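Local coordinates for hypothetical protein (Staphylococcus aureus subsp. aureus, PDB 1QYI) that is of unknown function but probably acts as a hydrolase of the haloacid dehalogenase (HAD) superfamily, at residues A[77-82]-A[146-151]. Numbering follows the deposited sequence.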
loop_
_atom_site.group_PDB
_atom_site.type_symbol
_atom_site.label_atom_id
_atom_site.label_comp_id
_atom_site.label_asym_id
_atom_site.label_seq_id
_atom_site.Cartn_x
_atom_site.Cartn_y
_atom_site.Cartn_z
ATOM N N ASN A 77 -0.114 4.812 2.003
ATOM C CA ASN A 77 0.356 4.607 3.372
ATOM C C ASN A 77 1.398 5.642 3.768
ATOM O O ASN A 77 1.407 6.098 4.909
ATOM C CB ASN A 77 0.939 3.201 3.552
ATOM C CG ASN A 77 -0.097 2.112 3.371
ATOM O OD1 ASN A 77 -0.482 1.780 2.250
ATOM N ND2 ASN A 77 -0.562 1.554 4.481
ATOM N N TRP A 78 2.275 6.004 2.832
ATOM C CA TRP A 78 3.302 7.002 3.106
ATOM C C TRP A 78 2.618 8.289 3.570
ATOM O O TRP A 78 2.938 8.828 4.634
ATOM C CB TRP A 78 4.148 7.285 1.854
ATOM C CG TRP A 78 4.938 6.098 1.339
ATOM C CD1 TRP A 78 5.422 5.043 2.080
ATOM C CD2 TRP A 78 5.400 5.882 -0.005
ATOM N NE1 TRP A 78 6.151 4.201 1.282
ATOM C CE2 TRP A 78 6.157 4.686 -0.003
ATOM C CE3 TRP A 78 5.250 6.582 -1.214
ATOM C CZ2 TRP A 78 6.770 4.172 -1.163
ATOM C CZ3 TRP A 78 5.860 6.072 -2.373
ATOM C CH2 TRP A 78 6.611 4.877 -2.335
ATOM N N ASP A 79 1.657 8.768 2.782
ATOM C CA ASP A 79 0.951 9.990 3.143
ATOM C C ASP A 79 0.235 9.870 4.491
ATOM O O ASP A 79 0.322 10.775 5.327
ATOM C CB ASP A 79 -0.057 10.374 2.056
ATOM C CG ASP A 79 0.610 10.737 0.737
ATOM O OD1 ASP A 79 1.516 11.598 0.734
ATOM O OD2 ASP A 79 0.223 10.158 -0.303
HETATM N N MSE A 80 -0.457 8.754 4.702
HETATM C CA MSE A 80 -1.187 8.541 5.948
HETATM C C MSE A 80 -0.312 8.609 7.204
HETATM O O MSE A 80 -0.615 9.351 8.138
HETATM C CB MSE A 80 -1.917 7.197 5.918
HETATM C CG MSE A 80 -2.940 7.072 4.814
HETATM SE SE MSE A 80 -4.036 5.504 5.025
HETATM C CE MSE A 80 -2.633 4.209 5.439
ATOM N N LEU A 81 0.762 7.827 7.227
ATOM C CA LEU A 81 1.654 7.814 8.371
ATOM C C LEU A 81 2.295 9.188 8.557
ATOM O O LEU A 81 2.575 9.600 9.679
ATOM C CB LEU A 81 2.725 6.738 8.192
ATOM C CG LEU A 81 3.734 6.891 7.055
ATOM C CD1 LEU A 81 4.863 7.827 7.482
ATOM C CD2 LEU A 81 4.317 5.514 6.714
ATOM N N PHE A 82 2.526 9.901 7.460
ATOM C CA PHE A 82 3.122 11.229 7.553
ATOM C C PHE A 82 2.191 12.209 8.268
ATOM O O PHE A 82 2.617 12.889 9.195
ATOM C CB PHE A 82 3.449 11.777 6.159
ATOM C CG PHE A 82 3.959 13.201 6.164
ATOM C CD1 PHE A 82 5.251 13.493 6.602
ATOM C CD2 PHE A 82 3.152 14.247 5.711
ATOM C CE1 PHE A 82 5.734 14.797 6.582
ATOM C CE2 PHE A 82 3.625 15.559 5.687
ATOM C CZ PHE A 82 4.924 15.835 6.122
ATOM N N ASN A 146 -5.947 18.920 -0.521
ATOM C CA ASN A 146 -6.693 19.649 0.509
ATOM C C ASN A 146 -6.269 19.228 1.911
ATOM O O ASN A 146 -6.207 20.051 2.823
ATOM C CB ASN A 146 -8.198 19.395 0.341
ATOM C CG ASN A 146 -8.691 19.706 -1.056
ATOM O OD1 ASN A 146 -8.588 20.843 -1.515
ATOM N ND2 ASN A 146 -9.229 18.698 -1.743
ATOM N N ILE A 147 -5.995 17.939 2.082
ATOM C CA ILE A 147 -5.574 17.417 3.377
ATOM C C ILE A 147 -4.232 18.026 3.762
ATOM O O ILE A 147 -4.025 18.407 4.912
ATOM C CB ILE A 147 -5.434 15.883 3.343
ATOM C CG1 ILE A 147 -6.803 15.245 3.076
ATOM C CG2 ILE A 147 -4.831 15.382 4.657
ATOM C CD1 ILE A 147 -6.756 13.766 2.801
ATOM N N TYR A 148 -3.320 18.112 2.798
ATOM C CA TYR A 148 -2.005 18.692 3.051
ATOM C C TYR A 148 -2.098 20.178 3.379
ATOM O O TYR A 148 -1.291 20.705 4.143
ATOM C CB TYR A 148 -1.076 18.464 1.849
ATOM C CG TYR A 148 -0.300 17.174 1.945
ATOM C CD1 TYR A 148 -0.909 15.944 1.686
ATOM C CD2 TYR A 148 1.020 17.171 2.403
ATOM C CE1 TYR A 148 -0.224 14.742 1.892
ATOM C CE2 TYR A 148 1.709 15.979 2.612
ATOM C CZ TYR A 148 1.084 14.768 2.361
ATOM O OH TYR A 148 1.759 13.596 2.621
ATOM N N ALA A 149 -3.090 20.845 2.802
ATOM C CA ALA A 149 -3.294 22.268 3.043
ATOM C C ALA A 149 -3.775 22.489 4.479
ATOM O O ALA A 149 -3.335 23.421 5.150
ATOM C CB ALA A 149 -4.313 22.832 2.048
ATOM N N ALA A 150 -4.676 21.629 4.950
ATOM C CA ALA A 150 -5.197 21.734 6.309
ATOM C C ALA A 150 -4.059 21.517 7.299
ATOM O O ALA A 150 -3.930 22.240 8.289
ATOM C CB ALA A 150 -6.290 20.697 6.534
ATOM N N LEU A 151 -3.235 20.511 7.020
ATOM C CA LEU A 151 -2.097 20.178 7.867
ATOM C C LEU A 151 -1.138 21.353 7.990
ATOM O O LEU A 151 -0.569 21.587 9.057
ATOM C CB LEU A 151 -1.354 18.965 7.295
ATOM C CG LEU A 151 0.062 18.704 7.813
ATOM C CD1 LEU A 151 0.027 18.526 9.314
ATOM C CD2 LEU A 151 0.642 17.476 7.134
#
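The rings of Phe-82 and Tyr-148 lie in almost parallel planes, only 10° apart, but side by side and without overlapping, their centroids 5.9 Å from each other. Contact runs along one side of each ring, with CE2 of Phe-82 3.6 Å from CE2 of Tyr-148 and CD2 of Phe-82 3.5 Å from the Tyr-148 hydroxyl oxygen OH. Obliquely to the Phe-82 ring comes CD2 of Leu-151, 3.8 Å from CE2 of Phe-82. With CG anti to the backbone N (chi1 175°), Phe-82 reaches across to both partners. Trp-174, from helix 172-195, packs edge-to-face with Phe-82.

The segments 77-82 and 146-151, on helices 77-93 and 144-158, point the same way to within 20°, and their axes come no closer than 12.0 Å. Side chains therefore have to bridge the gap, in a largely helical part of the chain set apart from the parallel sheet of the HAD-like fold.

Tyr-148 carries the polar link. Its OH donates a weak hydrogen bond of 2.8 Å to OD1 of Asp-79, whose carboxylate stands nearly perpendicular to the tyrosine ring. That same oxygen accepts a bond from NE1 of Trp-174, while OD2 forms a salt bridge with Lys-144, at the start of helix 144-158, which would be expected to favour the ionised carboxylate in this buried setting.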